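Local coordinates for protein yersinopine synthase (Yersinia pestis, PDB 6C4M) that catalyses the NADPH-dependent reductive condensation of pyruvate with an amino-acid-derived intermediate, the last step in making the metallophore yersinopine, at residues Gln106-Ala111 with Gln122-Ala127. Sequence-based numbering, arbitrary orientation.
Sequences QRLILA and QQIPWA. With NAP (NADP nicotinamide-adenine-dinucleotide phosphate), chain B.
The strand carrying L108 and the loop carrying I124 come no nearer than 10.5 Å between the CA atoms of these two residues, so side chains alone bridge the gap. L108 does so with a single methyl: CD1 meets I124 CD1 tip to tip at 4.1 Å and lies 3.9 Å from CZ3 of W126, which it approaches obliquely. With CG anti to the carbonyl carbon (chi1 -54°) and a nearly extended chi2 of -176°, the leucine sends this branch out from the strand to the loop. I124 serves both neighbours by dividing its branches, CD1 going to L108 while CG2 sits 3.6 Å above the plane of the W126 indole, over its centre. An inverse gamma turn centred on P125 links the isoleucine to the tryptophan. The arrangement exemplifies a Rossmann-type beta-alpha-beta unit, in which strand 107-110 and strand 134-137 run parallel, joined through helix 117-121 and this loop. Packing of L108 on L26 and of I124 on L28 ties the same patch to strand 25-28, and the indole NE1 makes a weak hydrogen bond to L121 O of helix 117-121. Just beyond the strand, A111 O lies 3.3 Å from C5D of the bound NADP.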
loop_
_atom_site.group_PDB
_atom_site.type_symbol
_atom_site.label_atom_id
_atom_site.label_comp_id
_atom_site.label_asym_id
_atom_site.label_seq_id
_atom_site.Cartn_x
_atom_site.Cartn_y
_atom_site.Cartn_z
ATOM N N GLN A 106 -14.873 -36.012 31.204
ATOM C CA GLN A 106 -13.549 -35.783 31.775
ATOM C C GLN A 106 -12.795 -34.624 31.138
ATOM O O GLN A 106 -11.795 -34.174 31.705
ATOM C CB GLN A 106 -12.723 -37.060 31.683
ATOM C CG GLN A 106 -13.436 -38.185 32.448
ATOM C CD GLN A 106 -12.567 -39.386 32.691
ATOM O OE1 GLN A 106 -11.350 -39.288 32.699
ATOM N NE2 GLN A 106 -13.201 -40.524 32.949
ATOM N N ARG A 107 -13.268 -34.108 30.011
ATOM C CA ARG A 107 -12.622 -32.984 29.346
ATOM C C ARG A 107 -13.720 -32.051 28.863
ATOM O O ARG A 107 -14.686 -32.488 28.217
ATOM C CB ARG A 107 -11.733 -33.484 28.197
ATOM C CG ARG A 107 -11.104 -32.414 27.377
ATOM C CD ARG A 107 -10.459 -32.997 26.140
ATOM N NE ARG A 107 -9.337 -33.882 26.427
ATOM C CZ ARG A 107 -9.239 -35.140 25.997
ATOM N NH1 ARG A 107 -10.209 -35.692 25.278
ATOM N NH2 ARG A 107 -8.150 -35.848 26.265
ATOM N N LEU A 108 -13.605 -30.783 29.252
ATOM C CA LEU A 108 -14.388 -29.709 28.671
ATOM C C LEU A 108 -13.495 -28.874 27.759
ATOM O O LEU A 108 -12.358 -28.536 28.118
ATOM C CB LEU A 108 -14.995 -28.795 29.731
ATOM C CG LEU A 108 -15.838 -29.440 30.817
ATOM C CD1 LEU A 108 -16.410 -28.330 31.689
ATOM C CD2 LEU A 108 -16.930 -30.309 30.207
ATOM N N ILE A 109 -14.004 -28.558 26.576
ATOM C CA ILE A 109 -13.303 -27.663 25.655
ATOM C C ILE A 109 -14.180 -26.430 25.463
ATOM O O ILE A 109 -15.339 -26.540 25.035
ATOM C CB ILE A 109 -12.969 -28.339 24.316
ATOM C CG1 ILE A 109 -12.161 -29.638 24.564
ATOM C CG2 ILE A 109 -12.195 -27.339 23.429
ATOM C CD1 ILE A 109 -11.800 -30.447 23.336
ATOM N N LEU A 110 -13.644 -25.253 25.809
ATOM C CA LEU A 110 -14.380 -23.996 25.629
ATOM C C LEU A 110 -14.125 -23.517 24.220
ATOM O O LEU A 110 -13.036 -23.049 23.898
ATOM C CB LEU A 110 -13.976 -22.947 26.659
ATOM C CG LEU A 110 -14.679 -23.155 27.999
ATOM C CD1 LEU A 110 -14.114 -22.261 29.079
ATOM C CD2 LEU A 110 -16.129 -22.834 27.846
ATOM N N ALA A 111 -15.126 -23.713 23.370
ATOM C CA ALA A 111 -15.131 -23.241 21.999
ATOM C C ALA A 111 -16.023 -22.027 21.805
ATOM O O ALA A 111 -16.384 -21.725 20.664
ATOM C CB ALA A 111 -15.584 -24.346 21.046
ATOM N N GLN A 122 -19.295 -19.886 35.024
ATOM C CA GLN A 122 -20.137 -19.633 36.201
ATOM C C GLN A 122 -21.428 -20.431 36.183
ATOM O O GLN A 122 -22.055 -20.614 37.241
ATOM C CB GLN A 122 -20.492 -18.146 36.300
ATOM C CG GLN A 122 -19.368 -17.222 36.830
ATOM C CD GLN A 122 -18.907 -17.550 38.262
ATOM O OE1 GLN A 122 -18.301 -18.584 38.509
ATOM N NE2 GLN A 122 -19.185 -16.660 39.195
ATOM N N GLN A 123 -21.855 -20.886 35.016
ATOM C CA GLN A 123 -23.075 -21.666 34.908
ATOM C C GLN A 123 -22.838 -23.176 34.980
ATOM O O GLN A 123 -23.807 -23.930 34.957
ATOM C CB GLN A 123 -23.797 -21.330 33.606
ATOM C CG GLN A 123 -24.436 -19.924 33.562
ATOM C CD GLN A 123 -24.982 -19.586 32.182
ATOM O OE1 GLN A 123 -26.024 -20.093 31.766
ATOM N NE2 GLN A 123 -24.254 -18.750 31.447
ATOM N N ILE A 124 -21.595 -23.643 35.050
ATOM C CA ILE A 124 -21.331 -25.082 35.030
ATOM C C ILE A 124 -21.457 -25.639 36.446
ATOM O O ILE A 124 -20.818 -25.128 37.382
ATOM C CB ILE A 124 -19.954 -25.419 34.434
ATOM C CG1 ILE A 124 -19.994 -25.184 32.910
ATOM C CG2 ILE A 124 -19.566 -26.890 34.746
ATOM C CD1 ILE A 124 -18.702 -25.019 32.314
ATOM N N PRO A 125 -22.235 -26.678 36.644
ATOM C CA PRO A 125 -22.373 -27.298 37.981
ATOM C C PRO A 125 -21.230 -28.279 38.229
ATOM O O PRO A 125 -21.314 -29.488 38.006
ATOM C CB PRO A 125 -23.736 -27.985 37.893
ATOM C CG PRO A 125 -23.789 -28.427 36.462
ATOM C CD PRO A 125 -23.104 -27.334 35.654
ATOM N N TRP A 126 -20.120 -27.700 38.689
ATOM C CA TRP A 126 -18.868 -28.427 38.809
ATOM C C TRP A 126 -19.026 -29.660 39.677
ATOM O O TRP A 126 -18.399 -30.695 39.418
ATOM C CB TRP A 126 -17.802 -27.486 39.382
ATOM C CG TRP A 126 -17.559 -26.287 38.498
ATOM C CD1 TRP A 126 -17.905 -24.997 38.738
ATOM C CD2 TRP A 126 -16.900 -26.295 37.233
ATOM N NE1 TRP A 126 -17.501 -24.200 37.709
ATOM C CE2 TRP A 126 -16.887 -24.975 36.763
ATOM C CE3 TRP A 126 -16.323 -27.305 36.450
ATOM C CZ2 TRP A 126 -16.321 -24.628 35.547
ATOM C CZ3 TRP A 126 -15.771 -26.957 35.233
ATOM C CH2 TRP A 126 -15.773 -25.629 34.799
ATOM N N ALA A 127 -19.873 -29.569 40.719
ATOM C CA ALA A 127 -20.056 -30.690 41.626
ATOM C C ALA A 127 -20.577 -31.903 40.886
ATOM O O ALA A 127 -20.319 -33.037 41.299
ATOM C CB ALA A 127 -21.026 -30.319 42.764
HETATM P PA NAP B . -18.191 -18.427 17.101
HETATM O O1A NAP B . -16.990 -17.868 17.758
HETATM O O2A NAP B . -18.861 -17.406 16.143
HETATM O O5B NAP B . -19.236 -18.885 18.284
HETATM C C5B NAP B . -18.868 -20.102 18.970
HETATM C C4B NAP B . -19.977 -20.409 19.995
HETATM O O4B NAP B . -20.047 -19.182 20.951
HETATM C C3B NAP B . -21.130 -20.519 19.440
HETATM O O3B NAP B . -21.939 -21.531 20.120
HETATM C C2B NAP B . -21.861 -19.061 19.652
HETATM O O2B NAP B . -23.321 -19.225 19.656
HETATM C C1B NAP B . -21.472 -18.639 20.801
HETATM N N9A NAP B . -21.294 -17.191 20.686
HETATM C C8A NAP B . -20.704 -16.368 19.803
HETATM N N7A NAP B . -20.925 -15.131 20.272
HETATM C C5A NAP B . -21.646 -15.226 21.433
HETATM C C6A NAP B . -22.081 -14.213 22.251
HETATM N N6A NAP B . -21.993 -12.753 22.232
HETATM N N1A NAP B . -22.780 -14.517 23.359
HETATM C C2A NAP B . -23.044 -15.830 23.674
HETATM N N3A NAP B . -22.608 -16.832 22.857
HETATM C C4A NAP B . -21.893 -16.513 21.720
HETATM O O3 NAP B . -17.715 -19.750 16.224
HETATM P PN NAP B . -16.237 -20.315 15.888
HETATM O O1N NAP B . -16.400 -21.771 15.873
HETATM O O2N NAP B . -15.879 -19.726 14.501
HETATM O O5D NAP B . -15.027 -19.839 16.934
HETATM C C5D NAP B . -14.609 -20.694 18.031
HETATM C C4D NAP B . -13.469 -19.948 18.754
HETATM O O4D NAP B . -12.235 -19.759 17.759
HETATM C C3D NAP B . -13.780 -18.730 19.145
HETATM O O3D NAP B . -12.901 -18.447 20.340
HETATM C C2D NAP B . -13.319 -17.772 18.041
HETATM O O2D NAP B . -12.947 -16.606 18.610
HETATM C C1D NAP B . -12.054 -18.487 17.529
HETATM N N1N NAP B . -11.773 -18.308 16.084
HETATM C C2N NAP B . -12.301 -19.121 15.142
HETATM C C3N NAP B . -11.963 -18.911 13.786
HETATM C C7N NAP B . -12.548 -19.811 12.677
HETATM O O7N NAP B . -11.981 -19.988 11.673
HETATM N N7N NAP B . -13.824 -20.424 12.931
HETATM C C4N NAP B . -11.123 -17.895 13.427
HETATM C C5N NAP B . -10.607 -17.088 14.367
HETATM C C6N NAP B . -10.924 -17.296 15.714
HETATM P P2B NAP B . -24.175 -19.236 18.187
HETATM O O1X NAP B . -24.366 -17.791 17.777
HETATM O O2X NAP B . -23.391 -19.953 17.141
HETATM O O3X NAP B . -25.531 -19.858 18.423
#